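Local coordinates for DUF3013 family protein (Enterococcus faecalis, PDB 3NAT) that is of unknown function, a DUF3013 family member with an alpha-beta half-sandwich fold in which helices pack on an antiparallel-rich mixed sheet, at residues Y93-G106 / I147-Y161. Residues are numbered along the deposited sequence; the frame is centred on the assembly and turned at random. Where two conformers were deposited one is given.
Sequences YEGKKGLRKAVLDG and IKKVAETEKEQWIAY
Trp158 lies flat between two basic side chains of 93-106. Lys97, its chain folded back near the end, curls NZ over one face in a cation-pi contact, 3.2 Å from the centroid of the Trp158 six-membered ring; Arg100 lays CG over the opposite face, 3.6 Å from the same centroid, as a CH-pi contact. This sandwich sits on a two-stranded antiparallel ribbon that ties the chain's last strand, 158-159, to the strand leading into helix 101-125. Leu99 and Ile159 are its hydrogen-bonded pair, with Ile159 N 2.8 Å from Leu99 O, and both side chains face helix 9-20. Where the ribbon gives way to the helix, Lys101 N meets Gln157 O almost head-on (C=O...N 170°), and one water accepts from both Ala102 N and Gln157 N. Beyond it Ala102 packs against Val150 and Ala151, as the helical segments 101-106 and 147-151 cross at 128° between their N-to-C directions. Lys101 CE passes Glu154, while its NZ makes a weak salt bridge to Asp105 OD2 and a hydrogen bond to Tyr12 OH. At the other end the Tyr93 and Tyr161 rings are near parallel (10°) but slid apart, their hydroxyls tied to His35 O and Trp30 NE1 respectively; the slide leaves Tyr93 OH over the Tyr161 face, toward its rim near CE2.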
ATOM      1  N   TYR A  93      -3.090   5.125  -5.743  1.00 81.15           N
ATOM      2  CA  TYR A  93      -3.706   5.698  -6.923  1.00 80.91           C
ATOM      3  C   TYR A  93      -3.698   4.636  -8.011  1.00 87.93           C
ATOM      4  O   TYR A  93      -2.987   3.634  -7.889  1.00 87.94           O
ATOM      5  CB  TYR A  93      -2.966   6.956  -7.363  1.00 82.62           C
ATOM      6  CG  TYR A  93      -1.552   6.715  -7.841  1.00 81.81           C
ATOM      7  CD1 TYR A  93      -0.474   6.815  -6.970  1.00 71.31           C
ATOM      8  CD2 TYR A  93      -1.296   6.397  -9.173  1.00 82.29           C
ATOM      9  CE1 TYR A  93       0.822   6.597  -7.412  1.00 75.23           C
ATOM     10  CE2 TYR A  93      -0.001   6.180  -9.624  1.00 77.33           C
ATOM     11  CZ  TYR A  93       1.050   6.279  -8.740  1.00 82.86           C
ATOM     12  OH  TYR A  93       2.333   6.058  -9.183  1.00 93.98           O
ATOM     13  N   GLU A  94      -4.484   4.852  -9.067  1.00 89.40           N
ATOM     14  CA  GLU A  94      -4.745   3.807 -10.063  1.00 92.46           C
ATOM     15  C   GLU A  94      -3.821   3.832 -11.256  1.00 96.61           C
ATOM     16  O   GLU A  94      -4.265   4.097 -12.372  1.00108.55           O
ATOM     17  CB  GLU A  94      -6.174   3.903 -10.590  1.00 96.27           C
ATOM     18  CG  GLU A  94      -7.229   3.881  -9.523  1.00110.74           C
ATOM     19  CD  GLU A  94      -8.599   3.654 -10.096  1.00123.79           C
ATOM     20  OE1 GLU A  94      -8.679   3.215 -11.266  1.00137.93           O
ATOM     21  OE2 GLU A  94      -9.590   3.911  -9.381  1.00120.85           O
ATOM     22  N   GLY A  95      -2.552   3.520 -11.042  1.00 94.50           N
ATOM     23  CA  GLY A  95      -1.604   3.582 -12.130  1.00106.88           C
ATOM     24  C   GLY A  95      -1.818   4.883 -12.874  1.00111.99           C
ATOM     25  O   GLY A  95      -1.905   5.941 -12.254  1.00115.47           O
ATOM     26  N   LYS A  96      -1.946   4.814 -14.194  1.00114.24           N
ATOM     27  CA  LYS A  96      -1.992   6.040 -14.980  1.00121.92           C
ATOM     28  C   LYS A  96      -3.255   6.878 -14.757  1.00110.38           C
ATOM     29  O   LYS A  96      -3.171   8.103 -14.737  1.00106.30           O
ATOM     30  CB  LYS A  96      -1.745   5.770 -16.469  1.00138.36           C
ATOM     31  CG  LYS A  96      -0.904   6.850 -17.144  1.00148.42           C
ATOM     32  CD  LYS A  96       0.037   6.261 -18.192  1.00162.26           C
ATOM     33  CE  LYS A  96       1.119   7.261 -18.603  1.00167.91           C
ATOM     34  NZ  LYS A  96       2.129   6.665 -19.528  1.00168.79           N
ATOM     35  N   LYS A  97      -4.407   6.225 -14.574  1.00103.72           N
ATOM     36  CA  LYS A  97      -5.672   6.928 -14.312  1.00101.22           C
ATOM     37  C   LYS A  97      -5.528   8.033 -13.270  1.00103.22           C
ATOM     38  O   LYS A  97      -6.182   9.076 -13.365  1.00106.03           O
ATOM     39  CB  LYS A  97      -6.751   5.966 -13.822  1.00100.28           C
ATOM     40  CG  LYS A  97      -7.278   4.997 -14.844  1.00119.81           C
ATOM     41  CD  LYS A  97      -8.559   4.332 -14.337  1.00132.61           C
ATOM     42  CE  LYS A  97      -9.792   5.215 -14.552  1.00133.01           C
ATOM     43  NZ  LYS A  97      -9.628   6.576 -13.977  1.00128.32           N
ATOM     44  N   GLY A  98      -4.692   7.782 -12.264  1.00 92.02           N
ATOM     45  CA  GLY A  98      -4.439   8.749 -11.214  1.00 88.83           C
ATOM     46  C   GLY A  98      -5.459   8.696 -10.095  1.00 83.30           C
ATOM     47  O   GLY A  98      -5.808   7.625  -9.610  1.00 81.01           O
ATOM     48  N   LEU A  99      -5.927   9.864  -9.678  1.00 77.86           N
ATOM     49  CA  LEU A  99      -6.929   9.953  -8.630  1.00 74.04           C
ATOM     50  C   LEU A  99      -8.000  10.909  -9.079  1.00 75.77           C
ATOM     51  O   LEU A  99      -7.718  11.854  -9.808  1.00 75.55           O
ATOM     52  CB  LEU A  99      -6.322  10.481  -7.326  1.00 70.32           C
ATOM     53  CG  LEU A  99      -5.421   9.590  -6.469  1.00 78.90           C
ATOM     54  CD1 LEU A  99      -4.727  10.410  -5.401  1.00 85.92           C
ATOM     55  CD2 LEU A  99      -6.204   8.464  -5.829  1.00 72.97           C
ATOM     56  N   ARG A 100      -9.227  10.674  -8.641  1.00 76.38           N
ATOM     57  CA  ARG A 100     -10.272  11.655  -8.836  1.00 74.60           C
ATOM     58  C   ARG A 100      -9.800  12.964  -8.220  1.00 79.40           C
ATOM     59  O   ARG A 100      -9.100  12.979  -7.203  1.00 69.38           O
ATOM     60  CB  ARG A 100     -11.572  11.197  -8.183  1.00 75.74           C
ATOM     61  CG  ARG A 100     -12.351  10.186  -9.002  1.00 98.07           C
ATOM     62  CD  ARG A 100     -13.378   9.462  -8.153  1.00117.49           C
ATOM     63  NE  ARG A 100     -14.253  10.392  -7.439  1.00135.65           N
ATOM     64  CZ  ARG A 100     -14.403  10.433  -6.114  1.00136.81           C
ATOM     65  NH1 ARG A 100     -13.738   9.591  -5.331  1.00126.32           N
ATOM     66  NH2 ARG A 100     -15.230  11.319  -5.569  1.00136.33           N
ATOM     67  N   LYS A 101     -10.172  14.065  -8.850  1.00 83.06           N
ATOM     68  CA  LYS A 101      -9.795  15.374  -8.365  1.00 81.06           C
ATOM     69  C   LYS A 101     -10.277  15.551  -6.928  1.00 80.73           C
ATOM     70  O   LYS A 101      -9.558  16.085  -6.088  1.00 78.00           O
ATOM     71  CB  LYS A 101     -10.415  16.433  -9.267  1.00 82.19           C
ATOM     72  CG  LYS A 101      -9.947  17.848  -9.015  1.00 83.09           C
ATOM     73  CD  LYS A 101     -10.638  18.787  -9.978  1.00 83.27           C
ATOM     74  CE  LYS A 101     -11.024  20.078  -9.296  1.00 97.36           C
ATOM     75  NZ  LYS A 101      -9.834  20.896  -8.952  1.00107.45           N
ATOM     76  N   ALA A 102     -11.492  15.080  -6.657  1.00 76.07           N
ATOM     77  CA  ALA A 102     -12.130  15.254  -5.350  1.00 72.65           C
ATOM     78  C   ALA A 102     -11.284  14.699  -4.227  1.00 73.92           C
ATOM     79  O   ALA A 102     -11.284  15.218  -3.115  1.00 85.32           O
ATOM     80  CB  ALA A 102     -13.498  14.606  -5.337  1.00 68.02           C
ATOM     81  N   VAL A 103     -10.574  13.624  -4.525  1.00 67.49           N
ATOM     82  CA  VAL A 103      -9.679  13.006  -3.566  1.00 66.90           C
ATOM     83  C   VAL A 103      -8.438  13.853  -3.361  1.00 75.77           C
ATOM     84  O   VAL A 103      -8.005  14.070  -2.232  1.00 81.67           O
ATOM     85  CB  VAL A 103      -9.219  11.651  -4.068  1.00 68.91           C
ATOM     86  CG1 VAL A 103      -8.158  11.075  -3.142  1.00 57.11           C
ATOM     87  CG2 VAL A 103     -10.408  10.729  -4.204  1.00 67.23           C
ATOM     88  N   LEU A 104      -7.843  14.306  -4.456  1.00 75.88           N
ATOM     89  CA  LEU A 104      -6.695  15.185  -4.355  1.00 70.61           C
ATOM     90  C   LEU A 104      -7.093  16.390  -3.525  1.00 73.50           C
ATOM     91  O   LEU A 104      -6.328  16.871  -2.699  1.00 80.61           O
ATOM     92  CB  LEU A 104      -6.240  15.647  -5.734  1.00 72.30           C
ATOM     93  CG  LEU A 104      -5.140  14.867  -6.460  1.00 70.61           C
ATOM     94  CD1 LEU A 104      -4.132  14.328  -5.482  1.00 54.79           C
ATOM     95  CD2 LEU A 104      -5.716  13.741  -7.278  1.00 91.83           C
ATOM     96  N   ASP A 105      -8.304  16.875  -3.749  1.00 73.49           N
ATOM     97  CA  ASP A 105      -8.774  18.078  -3.080  1.00 75.60           C
ATOM     98  C   ASP A 105      -9.096  17.839  -1.617  1.00 83.17           C
ATOM     99  O   ASP A 105      -8.726  18.639  -0.766  1.00 89.47           O
ATOM    100  CB  ASP A 105      -9.993  18.632  -3.797  1.00 77.61           C
ATOM    101  CG  ASP A 105      -9.628  19.355  -5.072  1.00 91.71           C
ATOM    102  OD1 ASP A 105      -8.440  19.704  -5.210  1.00 97.23           O
ATOM    103  OD2 ASP A 105     -10.521  19.581  -5.923  1.00 90.88           O
ATOM    104  N   GLY A 106      -9.787  16.742  -1.329  1.00 79.72           N
ATOM    105  CA  GLY A 106     -10.110  16.393   0.042  1.00 72.29           C
ATOM    106  C   GLY A 106      -8.828  16.213   0.827  1.00 73.19           C
ATOM    107  O   GLY A 106      -8.732  16.517   2.018  1.00 72.88           O
ATOM    108  N   ILE A 147     -13.437  14.470   1.353  1.00 70.25           N
ATOM    109  CA  ILE A 147     -13.673  14.077  -0.023  1.00 65.13           C
ATOM    110  C   ILE A 147     -15.155  14.159  -0.400  1.00 74.66           C
ATOM    111  O   ILE A 147     -15.504  14.719  -1.437  1.00 77.56           O
ATOM    112  CB  ILE A 147     -13.164  12.667  -0.253  1.00 60.18           C
ATOM    113  CG1 ILE A 147     -11.669  12.615   0.034  1.00 69.00           C
ATOM    114  CG2 ILE A 147     -13.427  12.234  -1.658  1.00 60.02           C
ATOM    115  CD1 ILE A 147     -11.095  11.221  -0.018  1.00 63.59           C
ATOM    116  N   LYS A 148     -16.026  13.605   0.441  1.00 74.05           N
ATOM    117  CA  LYS A 148     -17.466  13.672   0.200  1.00 72.90           C
ATOM    118  C   LYS A 148     -17.911  15.115   0.055  1.00 74.90           C
ATOM    119  O   LYS A 148     -18.758  15.440  -0.770  1.00 90.08           O
ATOM    120  CB  LYS A 148     -18.265  13.040   1.352  1.00 78.75           C
ATOM    121  CG  LYS A 148     -18.111  11.532   1.536  1.00 90.07           C
ATOM    122  CD  LYS A 148     -19.461  10.886   1.856  1.00104.51           C
ATOM    123  CE  LYS A 148     -19.324   9.533   2.564  1.00116.04           C
ATOM    124  NZ  LYS A 148     -19.277   9.649   4.062  1.00122.63           N
ATOM    125  N   LYS A 149     -17.346  15.979   0.883  1.00 72.96           N
ATOM    126  CA  LYS A 149     -17.778  17.362   0.948  1.00 80.85           C
ATOM    127  C   LYS A 149     -17.407  18.117  -0.329  1.00 89.09           C
ATOM    128  O   LYS A 149     -18.133  19.013  -0.766  1.00 89.23           O
ATOM    129  CB  LYS A 149     -17.221  18.043   2.208  1.00 75.55           C
ATOM    130  CG  LYS A 149     -18.083  17.804   3.454  1.00 80.27           C
ATOM    131  CD  LYS A 149     -17.616  18.644   4.639  1.00 90.56           C
ATOM    132  CE  LYS A 149     -16.348  18.081   5.252  1.00100.49           C
ATOM    133  NZ  LYS A 149     -15.838  18.925   6.365  1.00107.69           N
ATOM    134  N   VAL A 150     -16.280  17.734  -0.921  1.00 88.54           N
ATOM    135  CA  VAL A 150     -15.843  18.268  -2.203  1.00 85.71           C
ATOM    136  C   VAL A 150     -16.602  17.595  -3.357  1.00 89.97           C
ATOM    137  O   VAL A 150     -17.011  18.242  -4.317  1.00 91.12           O
ATOM    138  CB  VAL A 150     -14.323  18.048  -2.406  1.00 81.92           C
ATOM    139  CG1 VAL A 150     -13.928  18.352  -3.845  1.00 89.73           C
ATOM    140  CG2 VAL A 150     -13.501  18.881  -1.411  1.00 66.29           C
ATOM    141  N   ALA A 151     -16.797  16.288  -3.253  1.00 92.32           N
ATOM    142  CA  ALA A 151     -17.435  15.523  -4.315  1.00105.84           C
ATOM    143  C   ALA A 151     -18.878  15.958  -4.596  1.00128.30           C
ATOM    144  O   ALA A 151     -19.500  15.497  -5.558  1.00140.24           O
ATOM    145  CB  ALA A 151     -17.375  14.032  -3.993  1.00105.24           C
ATOM    146  N   GLU A 152     -19.408  16.845  -3.762  1.00133.97           N
ATOM    147  CA  GLU A 152     -20.755  17.368  -3.969  1.00140.16           C
ATOM    148  C   GLU A 152     -20.708  18.789  -4.507  1.00136.47           C
ATOM    149  O   GLU A 152     -21.716  19.325  -4.961  1.00140.39           O
ATOM    150  CB  GLU A 152     -21.556  17.319  -2.671  1.00151.90           C
ATOM    151  CG  GLU A 152     -21.826  15.912  -2.178  1.00166.26           C
ATOM    152  CD  GLU A 152     -22.637  15.897  -0.900  1.00178.71           C
ATOM    153  OE1 GLU A 152     -22.369  16.739  -0.015  1.00179.17           O
ATOM    154  OE2 GLU A 152     -23.540  15.041  -0.782  1.00186.16           O
ATOM    155  N   THR A 153     -19.526  19.392  -4.451  1.00133.82           N
ATOM    156  CA  THR A 153     -19.308  20.729  -4.986  1.00143.31           C
ATOM    157  C   THR A 153     -19.164  20.709  -6.504  1.00147.12           C
ATOM    158  O   THR A 153     -19.661  21.598  -7.196  1.00151.32           O
ATOM    159  CB  THR A 153     -18.030  21.360  -4.402  1.00145.17           C
ATOM    160  OG1 THR A 153     -18.221  21.628  -3.009  1.00141.39           O
ATOM    161  CG2 THR A 153     -17.691  22.660  -5.126  1.00152.93           C
ATOM    162  N   GLU A 154     -18.478  19.690  -7.013  1.00141.15           N
ATOM    163  CA  GLU A 154     -18.101  19.654  -8.418  1.00139.43           C
ATOM    164  C   GLU A 154     -18.322  18.294  -9.077  1.00133.07           C
ATOM    165  O   GLU A 154     -18.680  17.318  -8.413  1.00127.01           O
ATOM    166  CB  GLU A 154     -16.643  20.087  -8.571  1.00145.22           C
ATOM    167  CG  GLU A 154     -15.683  19.353  -7.656  1.00152.90           C
ATOM    168  CD  GLU A 154     -14.268  19.877  -7.770  1.00162.99           C
ATOM    169  OE1 GLU A 154     -14.096  20.994  -8.306  1.00167.67           O
ATOM    170  OE2 GLU A 154     -13.330  19.175  -7.326  1.00161.95           O
ATOM    171  N   LYS A 155     -18.100  18.250 -10.391  1.00130.52           N
ATOM    172  CA  LYS A 155     -18.330  17.052 -11.195  1.00126.38           C
ATOM    173  C   LYS A 155     -17.057  16.220 -11.290  1.00110.63           C
ATOM    174  O   LYS A 155     -15.962  16.759 -11.470  1.00110.37           O
ATOM    175  CB  LYS A 155     -18.817  17.424 -12.599  1.00141.14           C
ATOM    176  CG  LYS A 155     -19.967  18.426 -12.632  1.00154.38           C
ATOM    177  CD  LYS A 155     -19.504  19.826 -12.235  1.00161.69           C
ATOM    178  CE  LYS A 155     -20.660  20.815 -12.171  1.00166.52           C
ATOM    179  NZ  LYS A 155     -21.205  21.142 -13.523  1.00171.48           N
ATOM    180  N   GLU A 156     -17.208  14.906 -11.171  0.64102.51           N
ATOM    181  CA  GLU A 156     -16.061  14.010 -11.161  0.64 99.01           C
ATOM    182  C   GLU A 156     -15.092  14.348 -12.279  0.64100.09           C
ATOM    183  O   GLU A 156     -15.496  14.620 -13.404  0.64104.61           O
ATOM    184  CB  GLU A 156     -16.503  12.552 -11.277  0.64 99.59           C
ATOM    185  CG  GLU A 156     -15.355  11.556 -11.264  0.64 98.02           C
ATOM    186  CD  GLU A 156     -15.837  10.130 -11.399  0.64107.15           C
ATOM    187  OE1 GLU A 156     -17.065   9.927 -11.513  0.64118.06           O
ATOM    188  OE2 GLU A 156     -14.994   9.212 -11.389  0.64106.04           O
ATOM    189  N   GLN A 157     -13.809  14.339 -11.950  1.00 94.48           N
ATOM    190  CA  GLN A 157     -12.764  14.604 -12.913  1.00 86.90           C
ATOM    191  C   GLN A 157     -11.526  13.912 -12.393  1.00 89.10           C
ATOM    192  O   GLN A 157     -11.228  13.974 -11.203  1.00 96.07           O
ATOM    193  CB  GLN A 157     -12.514  16.105 -13.038  1.00 96.30           C
ATOM    194  CG  GLN A 157     -11.300  16.445 -13.898  1.00112.26           C
ATOM    195  CD  GLN A 157     -10.965  17.928 -13.893  1.00119.40           C
ATOM    196  OE1 GLN A 157      -9.904  18.339 -14.378  1.00116.84           O
ATOM    197  NE2 GLN A 157     -11.866  18.739 -13.339  1.00119.32           N
ATOM    198  N   TRP A 158     -10.811  13.234 -13.277  1.00 89.48           N
ATOM    199  CA  TRP A 158      -9.636  12.478 -12.868  1.00 74.40           C
ATOM    200  C   TRP A 158      -8.385  13.237 -13.190  1.00 74.92           C
ATOM    201  O   TRP A 158      -8.325  13.979 -14.163  1.00 96.24           O
ATOM    202  CB  TRP A 158      -9.603  11.125 -13.561  1.00 84.85           C
ATOM    203  CG  TRP A 158     -10.657  10.219 -13.063  1.00 98.02           C
ATOM    204  CD1 TRP A 158     -11.990  10.252 -13.372  1.00105.36           C
ATOM    205  CD2 TRP A 158     -10.482   9.145 -12.145  1.00 91.79           C
ATOM    206  NE1 TRP A 158     -12.652   9.254 -12.700  1.00104.82           N
ATOM    207  CE2 TRP A 158     -11.747   8.560 -11.939  1.00 95.14           C
ATOM    208  CE3 TRP A 158      -9.376   8.614 -11.482  1.00 94.12           C
ATOM    209  CZ2 TRP A 158     -11.933   7.473 -11.100  1.00 96.23           C
ATOM    210  CZ3 TRP A 158      -9.562   7.537 -10.649  1.00104.23           C
ATOM    211  CH2 TRP A 158     -10.831   6.975 -10.465  1.00104.04           C
ATOM    212  N   ILE A 159      -7.377  13.044 -12.362  1.00 81.78           N
ATOM    213  CA  ILE A 159      -6.122  13.738 -12.526  1.00 83.35           C
ATOM    214  C   ILE A 159      -5.032  12.699 -12.571  1.00 87.80           C
ATOM    215  O   ILE A 159      -4.708  12.079 -11.563  1.00 82.28           O
ATOM    216  CB  ILE A 159      -5.906  14.733 -11.402  1.00 79.65           C
ATOM    217  CG1 ILE A 159      -6.800  15.950 -11.649  1.00 74.51           C
ATOM    218  CG2 ILE A 159      -4.446  15.135 -11.314  1.00 86.21           C
ATOM    219  CD1 ILE A 159      -6.885  16.868 -10.479  1.00 93.40           C
ATOM    220  N   ALA A 160      -4.492  12.505 -13.766  1.00 91.73           N
ATOM    221  CA  ALA A 160      -3.630  11.376 -14.051  1.00 90.53           C
ATOM    222  C   ALA A 160      -2.266  11.497 -13.412  1.00 92.43           C
ATOM    223  O   ALA A 160      -1.907  12.530 -12.852  1.00101.08           O
ATOM    224  CB  ALA A 160      -3.491  11.204 -15.532  1.00 94.18           C
ATOM    225  N   TYR A 161      -1.508  10.417 -13.513  1.00 91.70           N
ATOM    226  CA  TYR A 161      -0.153  10.375 -13.008  1.00 92.01           C
ATOM    227  C   TYR A 161       0.801  10.734 -14.140  1.00113.63           C
ATOM    228  O   TYR A 161       0.622  10.292 -15.276  1.00125.63           O
ATOM    229  CB  TYR A 161       0.134   8.979 -12.480  1.00 81.08           C
ATOM    230  CG  TYR A 161       1.522   8.761 -11.942  1.00 94.19           C
ATOM    231  CD1 TYR A 161       2.535   8.277 -12.758  1.00 97.80           C
ATOM    232  CD2 TYR A 161       1.818   9.002 -10.611  1.00 95.38           C
ATOM    233  CE1 TYR A 161       3.805   8.059 -12.269  1.00 94.11           C
ATOM    234  CE2 TYR A 161       3.088   8.786 -10.114  1.00 95.18           C
ATOM    235  CZ  TYR A 161       4.075   8.314 -10.948  1.00 96.59           C
ATOM    236  OH  TYR A 161       5.339   8.098 -10.456  1.00100.92           O
TER
HETATM  237  O   HOH W   1     -13.540  14.017  -8.775  1.00 84.91           O